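Local coordinates for esterase family protein (Staphylococcus aureus, PDB 7L0A), which probably hydrolyses S-formylglutathione to formate and glutathione, acting as a serine carboxylic ester hydrolase of the alpha/beta-hydrolase superfamily, at residues K148-S153 and K204-C209; N123-H128 and D144-A149; N74-A79 and A254-V259. All coordinates share one frame; numbering follows the deposited sequence.

Contact 1: K148-S153 and K204-C209; sequences KAVPLS and KLLIMC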
# COMPACT_ATOMS: atom_id res chain seq x y z
N LYS B 148 13.47 -19.22 -5.55
CA LYS B 148 12.57 -20.36 -5.46
C LYS B 148 11.30 -20.01 -6.22
O LYS B 148 10.85 -18.86 -6.18
CB LYS B 148 12.23 -20.73 -4.03
CG LYS B 148 13.46 -21.05 -3.19
CD LYS B 148 13.07 -21.42 -1.77
CE LYS B 148 14.31 -21.53 -0.90
NZ LYS B 148 14.04 -22.28 0.36
N ALA B 149 10.71 -21.01 -6.87
CA ALA B 149 9.50 -20.87 -7.67
C ALA B 149 8.61 -22.08 -7.43
O ALA B 149 9.10 -23.21 -7.40
CB ALA B 149 9.86 -20.77 -9.18
N VAL B 150 7.31 -21.84 -7.27
CA VAL B 150 6.34 -22.87 -6.93
C VAL B 150 5.16 -22.81 -7.90
O VAL B 150 4.14 -22.13 -7.66
CB VAL B 150 5.84 -22.71 -5.48
CG1 VAL B 150 4.89 -23.84 -5.14
CG2 VAL B 150 7.00 -22.69 -4.50
N PRO B 151 5.22 -23.53 -9.02
CA PRO B 151 4.04 -23.67 -9.88
C PRO B 151 3.04 -24.65 -9.29
O PRO B 151 3.40 -25.79 -8.96
CB PRO B 151 4.62 -24.20 -11.21
CG PRO B 151 6.08 -24.01 -11.11
CD PRO B 151 6.43 -24.09 -9.65
N LEU B 152 1.79 -24.22 -9.17
CA LEU B 152 0.69 -24.99 -8.62
C LEU B 152 -0.29 -25.29 -9.74
O LEU B 152 -0.80 -24.36 -10.38
CB LEU B 152 -0.02 -24.22 -7.51
CG LEU B 152 0.81 -23.76 -6.31
CD1 LEU B 152 -0.12 -22.96 -5.39
CD2 LEU B 152 1.41 -24.92 -5.59
N SER B 153 -0.61 -26.56 -9.94
CA SER B 153 -1.63 -26.95 -10.91
C SER B 153 -1.45 -26.19 -12.22
O SER B 153 -2.42 -25.65 -12.79
CB SER B 153 -3.03 -26.69 -10.34
OG SER B 153 -3.14 -27.19 -9.02
N LYS B 204 15.19 -22.85 -7.39
CA LYS B 204 14.73 -24.12 -6.83
C LYS B 204 13.23 -24.25 -7.09
O LYS B 204 12.46 -23.31 -6.87
CB LYS B 204 15.05 -24.19 -5.34
CG LYS B 204 15.13 -25.60 -4.77
CD LYS B 204 15.71 -25.59 -3.36
CE LYS B 204 15.50 -26.93 -2.67
NZ LYS B 204 16.02 -26.95 -1.29
N LEU B 205 12.81 -25.42 -7.58
CA LEU B 205 11.44 -25.66 -8.01
C LEU B 205 10.71 -26.60 -7.07
O LEU B 205 11.19 -27.71 -6.78
CB LEU B 205 11.43 -26.25 -9.42
CG LEU B 205 11.92 -25.34 -10.53
CD1 LEU B 205 12.03 -26.18 -11.82
CD2 LEU B 205 10.98 -24.18 -10.74
N LEU B 206 9.52 -26.18 -6.63
CA LEU B 206 8.55 -27.04 -5.96
C LEU B 206 7.30 -27.01 -6.82
O LEU B 206 6.66 -25.96 -6.95
CB LEU B 206 8.28 -26.58 -4.52
CG LEU B 206 7.13 -27.33 -3.87
CD1 LEU B 206 7.40 -28.79 -3.71
CD2 LEU B 206 6.82 -26.66 -2.52
N ILE B 207 6.99 -28.14 -7.45
CA ILE B 207 5.85 -28.24 -8.36
C ILE B 207 4.79 -29.10 -7.69
O ILE B 207 5.09 -30.19 -7.20
CB ILE B 207 6.28 -28.83 -9.72
CG1 ILE B 207 7.35 -27.93 -10.34
CG2 ILE B 207 5.08 -29.03 -10.62
CD1 ILE B 207 8.03 -28.52 -11.56
N MET B 208 3.56 -28.61 -7.65
CA MET B 208 2.49 -29.31 -6.93
C MET B 208 1.25 -29.37 -7.81
O MET B 208 0.93 -28.43 -8.54
CB MET B 208 2.15 -28.63 -5.59
CG MET B 208 3.36 -28.10 -4.85
SD MET B 208 2.94 -27.40 -3.20
CE MET B 208 2.65 -28.91 -2.33
N CYS B 209 0.55 -30.50 -7.75
CA CYS B 209 -0.73 -30.65 -8.43
C CYS B 209 -1.53 -31.74 -7.73
O CYS B 209 -0.98 -32.74 -7.29
CB CYS B 209 -0.49 -31.00 -9.91
SG CYS B 209 -1.93 -30.87 -10.97
O HOH W 1 13.79 -24.98 -0.13
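Strands 148-152 and 204-209 are parallel neighbours in the central sheet of the alpha/beta-hydrolase fold, in step from Lys148 beside Lys204 to Leu152 beside Met208. Four backbone bonds tie them. At the start, Ala149 N donates to Lys204 O at 2.9 Å and Ala149 O takes the N-H of Leu206. At the end, Pro151 O receives Met208 N, and Ser153 N reaches Met208 O at 2.8 Å with an N-H...O angle of 171°. Between these pairs the ladder skips a rung, because Pro151 has no N-H to offer. Its CD lies 3.3 Å from Leu206 O instead, and that oxygen also receives a CA-H...O contact from Val150 CA at 3.1 Å.

On the face carrying Val150 and Leu152, covered by helix 244-259, Leu152 lies alongside Met208. Its CD2 meets CB, CG and SD of the methionine, with SD at 3.8 Å. Met208 bends at its last torsion (chi3 74°), which turns its end away from strand 148-152. On the other face Ala149 CB touches Leu205 CD2, and the Pro151 ring lies aslant the Ile207 side chain, CD and CG against CG1, with helix 216-228 packed behind the isoleucine.

Lys148 and Lys204 run side by side. Their NZ atoms stay 5.3 Å apart and both donate to one water, 2.8 Å from Lys148 NZ; Lys148 NZ also bonds to Met258 O. At the far end Ser153 OG is bonded to Trp247 NE1, and its side chain comes about 3 Å from that of Asp213, a predicted charge-relay residue. The water probably softens the repulsion between the two ammonium groups, while the bonds on either side of the proline hold the strands together up to their C-terminal ends, where the predicted charge-relay residues lie.

Contact 2: N123-H128 and D144-A149; sequences NFIAGH and DKFAKA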
# COMPACT_ATOMS: atom_id res chain seq x y z
N ASN B 123 13.60 -13.65 -2.38
CA ASN B 123 12.48 -13.42 -3.27
C ASN B 123 12.01 -14.71 -3.94
O ASN B 123 12.83 -15.47 -4.50
CB ASN B 123 12.85 -12.40 -4.35
CG ASN B 123 12.75 -10.97 -3.85
OD1 ASN B 123 11.65 -10.40 -3.84
ND2 ASN B 123 13.85 -10.43 -3.39
N PHE B 124 10.70 -14.92 -3.89
CA PHE B 124 10.06 -16.15 -4.34
C PHE B 124 8.90 -15.80 -5.25
O PHE B 124 8.39 -14.69 -5.24
CB PHE B 124 9.59 -16.98 -3.13
CG PHE B 124 10.57 -16.98 -1.97
CD1 PHE B 124 11.87 -17.44 -2.15
CD2 PHE B 124 10.20 -16.49 -0.73
CE1 PHE B 124 12.78 -17.43 -1.09
CE2 PHE B 124 11.11 -16.48 0.32
CZ PHE B 124 12.39 -16.95 0.13
N ILE B 125 8.47 -16.77 -6.06
CA ILE B 125 7.33 -16.57 -6.94
C ILE B 125 6.54 -17.87 -6.97
O ILE B 125 7.08 -18.98 -6.85
CB ILE B 125 7.81 -16.10 -8.34
CG1 ILE B 125 6.59 -15.71 -9.18
CG2 ILE B 125 8.75 -17.09 -9.02
CD1 ILE B 125 6.92 -14.81 -10.38
N ALA B 126 5.22 -17.72 -7.05
CA ALA B 126 4.32 -18.86 -7.03
C ALA B 126 3.02 -18.48 -7.70
O ALA B 126 2.69 -17.29 -7.82
CB ALA B 126 4.04 -19.35 -5.60
N GLY B 127 2.25 -19.49 -8.09
CA GLY B 127 0.94 -19.23 -8.66
C GLY B 127 0.32 -20.49 -9.18
O GLY B 127 0.99 -21.51 -9.38
N HIS B 128 -0.98 -20.42 -9.44
CA HIS B 128 -1.70 -21.59 -9.92
C HIS B 128 -2.33 -21.37 -11.29
O HIS B 128 -2.76 -20.26 -11.66
CB HIS B 128 -2.79 -22.00 -8.92
CG HIS B 128 -3.91 -21.02 -8.79
ND1 HIS B 128 -3.91 -20.00 -7.84
CD2 HIS B 128 -5.10 -20.91 -9.44
CE1 HIS B 128 -5.03 -19.31 -7.95
NE2 HIS B 128 -5.77 -19.85 -8.89
N ASP B 144 17.65 -15.09 -12.15
CA ASP B 144 18.54 -14.33 -11.29
C ASP B 144 17.79 -13.44 -10.31
O ASP B 144 18.41 -12.81 -9.45
CB ASP B 144 19.50 -13.48 -12.14
CG ASP B 144 18.79 -12.47 -13.02
OD1 ASP B 144 17.57 -12.61 -13.25
OD2 ASP B 144 19.47 -11.54 -13.50
N LYS B 145 16.47 -13.38 -10.40
CA LYS B 145 15.63 -12.57 -9.54
C LYS B 145 14.98 -13.37 -8.42
O LYS B 145 14.78 -12.83 -7.33
CB LYS B 145 14.54 -11.90 -10.40
CG LYS B 145 13.76 -10.77 -9.78
CD LYS B 145 12.98 -10.01 -10.88
CE LYS B 145 13.46 -8.56 -11.03
NZ LYS B 145 14.21 -8.27 -12.26
N PHE B 146 14.68 -14.63 -8.65
CA PHE B 146 13.93 -15.44 -7.69
C PHE B 146 14.75 -16.66 -7.31
O PHE B 146 15.24 -17.38 -8.18
CB PHE B 146 12.59 -15.89 -8.27
CG PHE B 146 11.71 -14.76 -8.70
CD1 PHE B 146 11.00 -14.03 -7.76
CD2 PHE B 146 11.59 -14.43 -10.04
CE1 PHE B 146 10.20 -13.00 -8.15
CE2 PHE B 146 10.78 -13.39 -10.44
CZ PHE B 146 10.06 -12.68 -9.49
N ALA B 147 14.86 -16.91 -6.00
CA ALA B 147 15.60 -18.06 -5.53
C ALA B 147 14.79 -19.34 -5.62
O ALA B 147 15.37 -20.44 -5.73
CB ALA B 147 16.04 -17.86 -4.09
N LYS B 148 13.47 -19.22 -5.55
CA LYS B 148 12.57 -20.36 -5.46
C LYS B 148 11.30 -20.01 -6.22
O LYS B 148 10.85 -18.86 -6.18
CB LYS B 148 12.23 -20.73 -4.03
CG LYS B 148 13.46 -21.05 -3.19
CD LYS B 148 13.07 -21.42 -1.77
CE LYS B 148 14.31 -21.53 -0.90
NZ LYS B 148 14.04 -22.28 0.36
N ALA B 149 10.71 -21.01 -6.87
CA ALA B 149 9.50 -20.87 -7.67
C ALA B 149 8.61 -22.08 -7.43
O ALA B 149 9.10 -23.21 -7.40
CB ALA B 149 9.86 -20.77 -9.18
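Ile125 CB stands over one face of the Phe146 ring, 4.0 Å from its centroid and 16° off the ring normal, a CH-pi contact. From CB the two branches part. CG2 touches Phe146 CG at 3.8 Å and also meets Ala149 CB. CG1 runs anti to the backbone N (chi1 -172°) and carries CD1 to the rim of the same face, 3.9 Å from Phe146 CZ. Lys145 CG lies on the opposite face, so the ring is sandwiched. All this closes the beta-alpha-beta unit made of strand 123-128, helix 130-141 and strand 148-152: the chain comes off the helix, passes Phe146 and enters the next strand, while Phe138 of the helix also packs on Ile125. The backbone fastens the entry in two places. Asn123 O accepts Ala147 N at 2.9 Å, and Lys148 O accepts Ile125 N in a longer bond of 3.2 Å, the donor tilted 16° from the carbonyl plane. Lys148 N is buried here with no partner. On the face away from Ile125, the extended aliphatic chain of Lys148 runs alongside Phe124, CB lying 3.8 Å from ring atom CD1 and CD 4.1 Å from CE1.

Contact 3: N74-A79 and A254-V259; sequences NEHKLA and AITWMV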
# COMPACT_ATOMS: atom_id res chain seq x y z
N ASN B 74 1.91 -14.73 8.02
CA ASN B 74 2.18 -14.11 9.31
C ASN B 74 3.09 -14.98 10.17
O ASN B 74 4.01 -14.49 10.82
CB ASN B 74 0.85 -13.82 10.01
CG ASN B 74 1.01 -12.94 11.21
OD1 ASN B 74 1.78 -11.98 11.21
ND2 ASN B 74 0.25 -13.24 12.24
N GLU B 75 2.85 -16.30 10.15
CA GLU B 75 3.67 -17.23 10.91
C GLU B 75 5.12 -17.19 10.47
O GLU B 75 6.03 -17.35 11.30
CB GLU B 75 3.13 -18.65 10.77
CG GLU B 75 3.92 -19.67 11.58
CD GLU B 75 3.41 -21.09 11.46
OE1 GLU B 75 2.44 -21.31 10.71
OE2 GLU B 75 3.98 -21.98 12.12
N HIS B 76 5.35 -17.02 9.18
CA HIS B 76 6.69 -17.11 8.63
C HIS B 76 7.29 -15.77 8.25
O HIS B 76 8.31 -15.74 7.56
CB HIS B 76 6.66 -18.05 7.43
CG HIS B 76 6.31 -19.46 7.81
ND1 HIS B 76 7.20 -20.30 8.45
CD2 HIS B 76 5.15 -20.15 7.71
CE1 HIS B 76 6.62 -21.46 8.67
NE2 HIS B 76 5.37 -21.40 8.25
N LYS B 77 6.69 -14.67 8.73
CA LYS B 77 7.18 -13.31 8.46
C LYS B 77 7.48 -13.06 6.98
O LYS B 77 8.52 -12.52 6.61
CB LYS B 77 8.40 -12.99 9.32
CG LYS B 77 8.63 -11.51 9.46
CD LYS B 77 9.72 -11.19 10.49
CE LYS B 77 9.75 -9.71 10.81
NZ LYS B 77 10.66 -9.47 11.99
N LEU B 78 6.53 -13.41 6.13
CA LEU B 78 6.67 -13.33 4.68
C LEU B 78 5.75 -12.25 4.12
O LEU B 78 4.54 -12.27 4.37
CB LEU B 78 6.36 -14.69 4.06
CG LEU B 78 6.45 -14.81 2.54
CD1 LEU B 78 7.88 -14.67 2.04
CD2 LEU B 78 5.89 -16.17 2.10
N ALA B 79 6.34 -11.25 3.45
CA ALA B 79 5.56 -10.32 2.65
C ALA B 79 5.01 -11.06 1.44
O ALA B 79 5.72 -11.84 0.79
CB ALA B 79 6.40 -9.14 2.18
N ALA B 254 3.80 -24.62 0.51
CA ALA B 254 4.77 -23.86 -0.27
C ALA B 254 5.45 -22.78 0.57
O ALA B 254 6.66 -22.58 0.45
CB ALA B 254 4.08 -23.24 -1.47
N ILE B 255 4.69 -22.09 1.42
CA ILE B 255 5.28 -21.01 2.21
C ILE B 255 6.25 -21.57 3.22
O ILE B 255 7.34 -21.03 3.40
CB ILE B 255 4.16 -20.17 2.86
CG1 ILE B 255 3.53 -19.26 1.79
CG2 ILE B 255 4.72 -19.32 4.01
CD1 ILE B 255 2.28 -18.54 2.24
N THR B 256 5.89 -22.67 3.88
CA THR B 256 6.84 -23.32 4.79
C THR B 256 8.13 -23.71 4.06
O THR B 256 9.24 -23.48 4.56
CB THR B 256 6.20 -24.54 5.43
OG1 THR B 256 5.01 -24.13 6.12
CG2 THR B 256 7.17 -25.19 6.39
N TRP B 257 8.00 -24.27 2.86
CA TRP B 257 9.16 -24.68 2.08
C TRP B 257 10.00 -23.48 1.66
O TRP B 257 11.24 -23.54 1.72
CB TRP B 257 8.67 -25.49 0.88
CG TRP B 257 9.72 -25.88 -0.11
CD1 TRP B 257 10.52 -26.98 -0.05
CD2 TRP B 257 10.06 -25.20 -1.32
NE1 TRP B 257 11.36 -27.01 -1.14
CE2 TRP B 257 11.08 -25.93 -1.94
CE3 TRP B 257 9.59 -24.04 -1.94
CZ2 TRP B 257 11.66 -25.53 -3.14
CZ3 TRP B 257 10.14 -23.67 -3.15
CH2 TRP B 257 11.17 -24.40 -3.74
N MET B 258 9.35 -22.40 1.27
CA MET B 258 10.07 -21.22 0.80
C MET B 258 11.01 -20.66 1.85
O MET B 258 12.14 -20.26 1.53
CB MET B 258 9.07 -20.12 0.45
CG MET B 258 8.45 -20.20 -0.88
SD MET B 258 7.22 -18.87 -0.91
CE MET B 258 6.03 -19.73 -1.92
N VAL B 259 10.54 -20.52 3.09
CA VAL B 259 11.29 -19.74 4.08
C VAL B 259 12.32 -20.58 4.82
O VAL B 259 13.16 -20.01 5.52
CB VAL B 259 10.32 -19.07 5.08
CG1 VAL B 259 9.35 -18.17 4.31
CG2 VAL B 259 9.57 -20.10 5.89
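His76 and Leu78 reach the C-terminal part of helix 244-259 through different first torsions. With CG anti to the carbonyl carbon (chi1 -64°), His76 lays its ring against Thr256 and Val259; with CG anti to the backbone N (chi1 180°), Leu78 sets CD2 on Ile255. Lys77 between them has positive phi and psi, and its side chain heads elsewhere, to a salt bridge with Asp34, while both neighbours aim CB at the helix.

The imidazole of His76 settles against three residues near the helix's C-terminal end. One ring face receives Thr256 CA, 4.2 Å above the plane and offset toward the rim; Glu75 CG, from the helix that His76 has just left, lies on the opposite face. Around the ring, CD2 meets Ile255 CG2 at 3.8 Å and ND1 meets Val259 CG2 at 3.5 Å, the valine crossing the histidine at about a right angle. NE2 comes 3.5 Å from Thr256 OG1, whose hydroxyl is bonded to Lys252 O one turn back.

Leu78 packs deeper. Its CD2 sits against both CG1 and CG2 of Ile255, 3.9 Å from CG2, and more loosely near Met258 SD at 4.3 Å. The other methyl, CD1, only grazes Val259 CG1 at 4.4 Å. Ile255 CG2 therefore touches the histidine and the leucine alike, joining the partly exposed half of the contact to its buried half. Beneath, Leu78 and Met258 both rest on Leu50 of strand 49-53.

Away from the predicted catalytic residues, the turn leading from helix 69-75 into strand 79-83 thus packs against the final helix, consistent with the alpha/beta-hydrolase fold, in which the helix between the third and fourth strands and the C-terminal helix share one side of the sheet.

How the contacts relate
Contacts 1 and 2 both use strand 148-152, one on each side of it, and share Lys148 and Ala149; their centres are about 9 Å apart. Probable hydrogen bonds link them, Leu152 N to Gly127 O at 2.8 Å and Val150 N to Ile125 O at 2.9 Å. Contact 3, its centre about 15 Å and about 13 Å from those of contacts 1 and 2, lies against the face bearing Lys148 and Phe124: Lys148 NZ is 3.0 Å from Met258 O, Phe124 CD2 4.0 Å from Leu78 CD1. Strand 123-128 leads to Ser129, the predicted nucleophile; the Ser153 side chain borders Asp213 and His242, also predicted charge-relay residues, and lies about 9 Å from a magnesium ion.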